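SecB-like chaperone Rv1957 (Mycobacterium tuberculosis, PDB 5MTW) acts as a tetrameric chaperone that prevents aggregation of the antitoxin HigA1 and is required for neutralization of the toxin HigB1. Local coordinates at residues Q16-I28 / E120-A132. Sequence-based numbering, arbitrary orientation.
Sequences QRVGARLAARAQI and EDDPTEEELTAYA
R21 and R25 of the short helix 20-25 share E120, and R21 also pairs with E127, in a four-residue salt-bridge network, an example of ionic groups bordering an apolar helix junction. With CG anti to the backbone N (chi1 -176°) and the chain extended as far as NE, R21 carries its guanidinium to where the loop meets the first turn of helix 125-154. NH1 meets E127 OE1 there at 3.0 Å; the two flat groups lie nearly coplanar, 15° apart, yet the hydrogen bond within this salt bridge is weak, being bent at its hydrogen. E120 divides its carboxylate: OE2 pairs with R25 NE at 3.1 Å, whereas OE1 keeps a long salt bridge to R21 NH2. E127 OE1 also takes a weak bond from T124 N, at the N-cap, so one oxygen serves both R21 and the helix start.

Beneath these charges helix 20-25 and segment 125-132 cross at -70°, and G19 brings the backbones together, its CA 4.6 Å from that of E127. L22 straddles loop and helix, CD1 against P123 CG (3.7 Å) and CD2 against L128 CD2 (3.8 Å). Y131 sets its ring beside A23 and A26, with CE1 3.5 Å from A23 CA, and F112 of strand 99-114 meets the ring edge-to-face. The N-terminal helix and the first residue of strand 26-40 are thus joined to the long helix at one end of the antiparallel sheet. With weak or long bonds prominent among the more exposed charges, the buried G19, L22 and Y131 suggest that apolar packing, more than ion pairing, makes the junction specific.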
# COMPACT_ATOMS: atom_id res chain seq x y z
N GLN A 16 -24.11 13.13 -15.74
CA GLN A 16 -24.44 12.03 -16.70
C GLN A 16 -24.58 12.56 -18.15
O GLN A 16 -23.66 12.38 -18.95
CB GLN A 16 -25.69 11.26 -16.23
N ARG A 17 -25.70 13.19 -18.51
CA ARG A 17 -25.85 13.77 -19.86
C ARG A 17 -24.84 14.92 -20.07
O ARG A 17 -24.19 14.99 -21.11
CB ARG A 17 -27.30 14.24 -20.15
N VAL A 18 -24.68 15.80 -19.07
CA VAL A 18 -23.91 17.03 -19.25
C VAL A 18 -22.47 16.67 -19.59
O VAL A 18 -21.77 17.43 -20.27
CB VAL A 18 -23.95 17.99 -18.01
CG1 VAL A 18 -22.99 19.16 -18.18
CG2 VAL A 18 -25.35 18.55 -17.76
N GLY A 19 -22.03 15.51 -19.13
CA GLY A 19 -20.64 15.11 -19.28
C GLY A 19 -20.45 13.90 -20.18
O GLY A 19 -19.33 13.38 -20.25
N ALA A 20 -21.52 13.45 -20.87
CA ALA A 20 -21.45 12.29 -21.81
C ALA A 20 -20.51 12.54 -22.98
O ALA A 20 -19.74 11.65 -23.42
CB ALA A 20 -22.82 11.95 -22.36
N ARG A 21 -20.53 13.77 -23.48
CA ARG A 21 -19.69 14.13 -24.61
C ARG A 21 -18.17 14.01 -24.27
O ARG A 21 -17.36 13.42 -25.02
CB ARG A 21 -20.06 15.54 -25.07
CG ARG A 21 -19.30 15.98 -26.33
CD ARG A 21 -19.40 17.48 -26.64
NE ARG A 21 -18.25 17.84 -27.48
CZ ARG A 21 -17.26 18.67 -27.16
NH1 ARG A 21 -17.24 19.37 -26.02
NH2 ARG A 21 -16.27 18.83 -28.03
N LEU A 22 -17.78 14.60 -23.13
CA LEU A 22 -16.42 14.48 -22.65
C LEU A 22 -16.07 13.04 -22.21
O LEU A 22 -14.94 12.59 -22.42
CB LEU A 22 -16.18 15.48 -21.53
CG LEU A 22 -14.79 15.59 -20.98
CD1 LEU A 22 -13.79 16.02 -22.02
CD2 LEU A 22 -14.87 16.59 -19.84
N ALA A 23 -17.04 12.30 -21.68
CA ALA A 23 -16.85 10.90 -21.37
C ALA A 23 -16.50 10.01 -22.56
O ALA A 23 -15.90 8.97 -22.34
CB ALA A 23 -18.05 10.35 -20.63
N ALA A 24 -16.85 10.37 -23.80
CA ALA A 24 -16.54 9.50 -24.97
C ALA A 24 -15.17 9.82 -25.52
O ALA A 24 -14.63 9.03 -26.30
CB ALA A 24 -17.58 9.64 -26.07
N ARG A 25 -14.63 10.98 -25.15
CA ARG A 25 -13.39 11.48 -25.69
C ARG A 25 -12.22 11.60 -24.71
O ARG A 25 -11.11 11.87 -25.14
CB ARG A 25 -13.65 12.82 -26.41
CG ARG A 25 -13.98 12.59 -27.91
CD ARG A 25 -14.64 13.77 -28.62
NE ARG A 25 -15.63 13.30 -29.60
CZ ARG A 25 -16.89 12.96 -29.31
NH1 ARG A 25 -17.36 13.02 -28.07
NH2 ARG A 25 -17.69 12.56 -30.28
N ALA A 26 -12.48 11.35 -23.42
CA ALA A 26 -11.48 11.51 -22.35
C ALA A 26 -10.85 10.19 -21.96
O ALA A 26 -11.54 9.17 -21.84
CB ALA A 26 -12.10 12.18 -21.14
N GLN A 27 -9.53 10.21 -21.77
CA GLN A 27 -8.80 9.03 -21.35
C GLN A 27 -8.02 9.32 -20.03
O GLN A 27 -7.42 10.39 -19.86
CB GLN A 27 -7.90 8.54 -22.48
CG GLN A 27 -7.25 7.18 -22.20
CD GLN A 27 -8.25 6.12 -21.80
OE1 GLN A 27 -8.57 5.93 -20.62
NE2 GLN A 27 -8.79 5.45 -22.79
N ILE A 28 -8.13 8.41 -19.07
CA ILE A 28 -7.34 8.52 -17.81
C ILE A 28 -5.85 8.20 -18.06
O ILE A 28 -5.55 7.28 -18.82
CB ILE A 28 -7.91 7.65 -16.66
CG1 ILE A 28 -7.31 8.05 -15.29
CG2 ILE A 28 -7.69 6.18 -16.97
CD1 ILE A 28 -8.19 7.62 -14.12
N GLU A 120 -14.05 20.73 -33.97
CA GLU A 120 -14.74 20.14 -32.84
C GLU A 120 -14.45 21.00 -31.60
O GLU A 120 -13.38 21.55 -31.43
CB GLU A 120 -14.37 18.66 -32.65
CG GLU A 120 -14.69 18.10 -31.28
CD GLU A 120 -15.57 16.88 -31.31
OE1 GLU A 120 -16.81 17.07 -31.23
OE2 GLU A 120 -15.05 15.76 -31.36
N ASP A 121 -15.45 21.10 -30.74
CA ASP A 121 -15.56 22.16 -29.75
C ASP A 121 -14.93 21.86 -28.34
O ASP A 121 -15.20 20.82 -27.76
CB ASP A 121 -17.07 22.37 -29.63
CG ASP A 121 -17.42 23.61 -28.91
OD1 ASP A 121 -17.13 23.64 -27.70
OD2 ASP A 121 -18.00 24.52 -29.55
N ASP A 122 -14.13 22.79 -27.79
CA ASP A 122 -13.57 22.65 -26.42
C ASP A 122 -14.63 22.27 -25.33
O ASP A 122 -15.76 22.76 -25.33
CB ASP A 122 -12.91 23.96 -25.95
CG ASP A 122 -11.56 24.19 -26.57
OD1 ASP A 122 -11.08 23.33 -27.28
OD2 ASP A 122 -10.95 25.25 -26.34
N PRO A 123 -14.24 21.40 -24.39
CA PRO A 123 -15.12 21.15 -23.25
C PRO A 123 -15.35 22.42 -22.38
O PRO A 123 -14.42 23.21 -22.14
CB PRO A 123 -14.37 20.09 -22.46
CG PRO A 123 -13.50 19.40 -23.46
CD PRO A 123 -13.18 20.39 -24.54
N THR A 124 -16.59 22.63 -21.93
CA THR A 124 -16.91 23.75 -21.03
C THR A 124 -16.78 23.36 -19.53
O THR A 124 -16.70 22.16 -19.20
CB THR A 124 -18.34 24.22 -21.27
OG1 THR A 124 -19.24 23.15 -20.95
CG2 THR A 124 -18.53 24.65 -22.73
N GLU A 125 -16.77 24.37 -18.65
CA GLU A 125 -16.71 24.21 -17.21
C GLU A 125 -17.78 23.28 -16.65
O GLU A 125 -17.50 22.52 -15.72
CB GLU A 125 -16.70 25.57 -16.51
CG GLU A 125 -17.04 25.57 -15.02
CD GLU A 125 -16.86 26.94 -14.39
OE1 GLU A 125 -16.96 27.95 -15.13
OE2 GLU A 125 -16.62 27.02 -13.17
N GLU A 126 -18.97 23.26 -17.25
CA GLU A 126 -20.05 22.35 -16.84
C GLU A 126 -19.74 20.92 -17.19
O GLU A 126 -20.03 20.01 -16.41
CB GLU A 126 -21.39 22.72 -17.52
CG GLU A 126 -21.97 24.04 -17.05
CD GLU A 126 -21.16 25.26 -17.51
OE1 GLU A 126 -20.68 25.25 -18.68
OE2 GLU A 126 -20.97 26.21 -16.71
N GLU A 127 -19.23 20.71 -18.40
CA GLU A 127 -18.89 19.40 -18.89
C GLU A 127 -17.75 18.76 -18.00
O GLU A 127 -17.85 17.64 -17.57
CB GLU A 127 -18.49 19.46 -20.36
CG GLU A 127 -19.59 19.85 -21.35
CD GLU A 127 -19.22 19.62 -22.83
OE1 GLU A 127 -18.13 20.02 -23.28
OE2 GLU A 127 -20.02 19.04 -23.58
N LEU A 128 -16.70 19.53 -17.74
CA LEU A 128 -15.60 19.14 -16.91
C LEU A 128 -16.07 18.80 -15.50
O LEU A 128 -15.69 17.74 -14.96
CB LEU A 128 -14.56 20.26 -16.90
CG LEU A 128 -13.87 20.34 -18.26
CD1 LEU A 128 -13.31 21.76 -18.53
CD2 LEU A 128 -12.77 19.31 -18.30
N THR A 129 -16.90 19.68 -14.91
CA THR A 129 -17.48 19.50 -13.55
C THR A 129 -18.33 18.23 -13.48
O THR A 129 -18.14 17.43 -12.62
CB THR A 129 -18.25 20.75 -13.10
OG1 THR A 129 -17.30 21.80 -12.89
CG2 THR A 129 -18.97 20.54 -11.80
N ALA A 130 -19.18 17.98 -14.47
CA ALA A 130 -20.04 16.79 -14.41
C ALA A 130 -19.18 15.50 -14.50
O ALA A 130 -19.48 14.47 -13.83
CB ALA A 130 -21.04 16.82 -15.55
N TYR A 131 -18.16 15.56 -15.36
CA TYR A 131 -17.31 14.39 -15.62
C TYR A 131 -16.54 14.06 -14.39
O TYR A 131 -16.42 12.90 -14.09
CB TYR A 131 -16.36 14.60 -16.79
CG TYR A 131 -15.48 13.39 -17.16
CD1 TYR A 131 -15.99 12.33 -17.93
CD2 TYR A 131 -14.18 13.29 -16.70
CE1 TYR A 131 -15.19 11.25 -18.29
CE2 TYR A 131 -13.37 12.21 -17.03
CZ TYR A 131 -13.86 11.20 -17.83
OH TYR A 131 -13.05 10.14 -18.15
N ALA A 132 -16.03 15.10 -13.69
CA ALA A 132 -15.27 15.00 -12.44
C ALA A 132 -16.12 14.42 -11.34
O ALA A 132 -15.66 13.58 -10.55
CB ALA A 132 -14.73 16.36 -11.96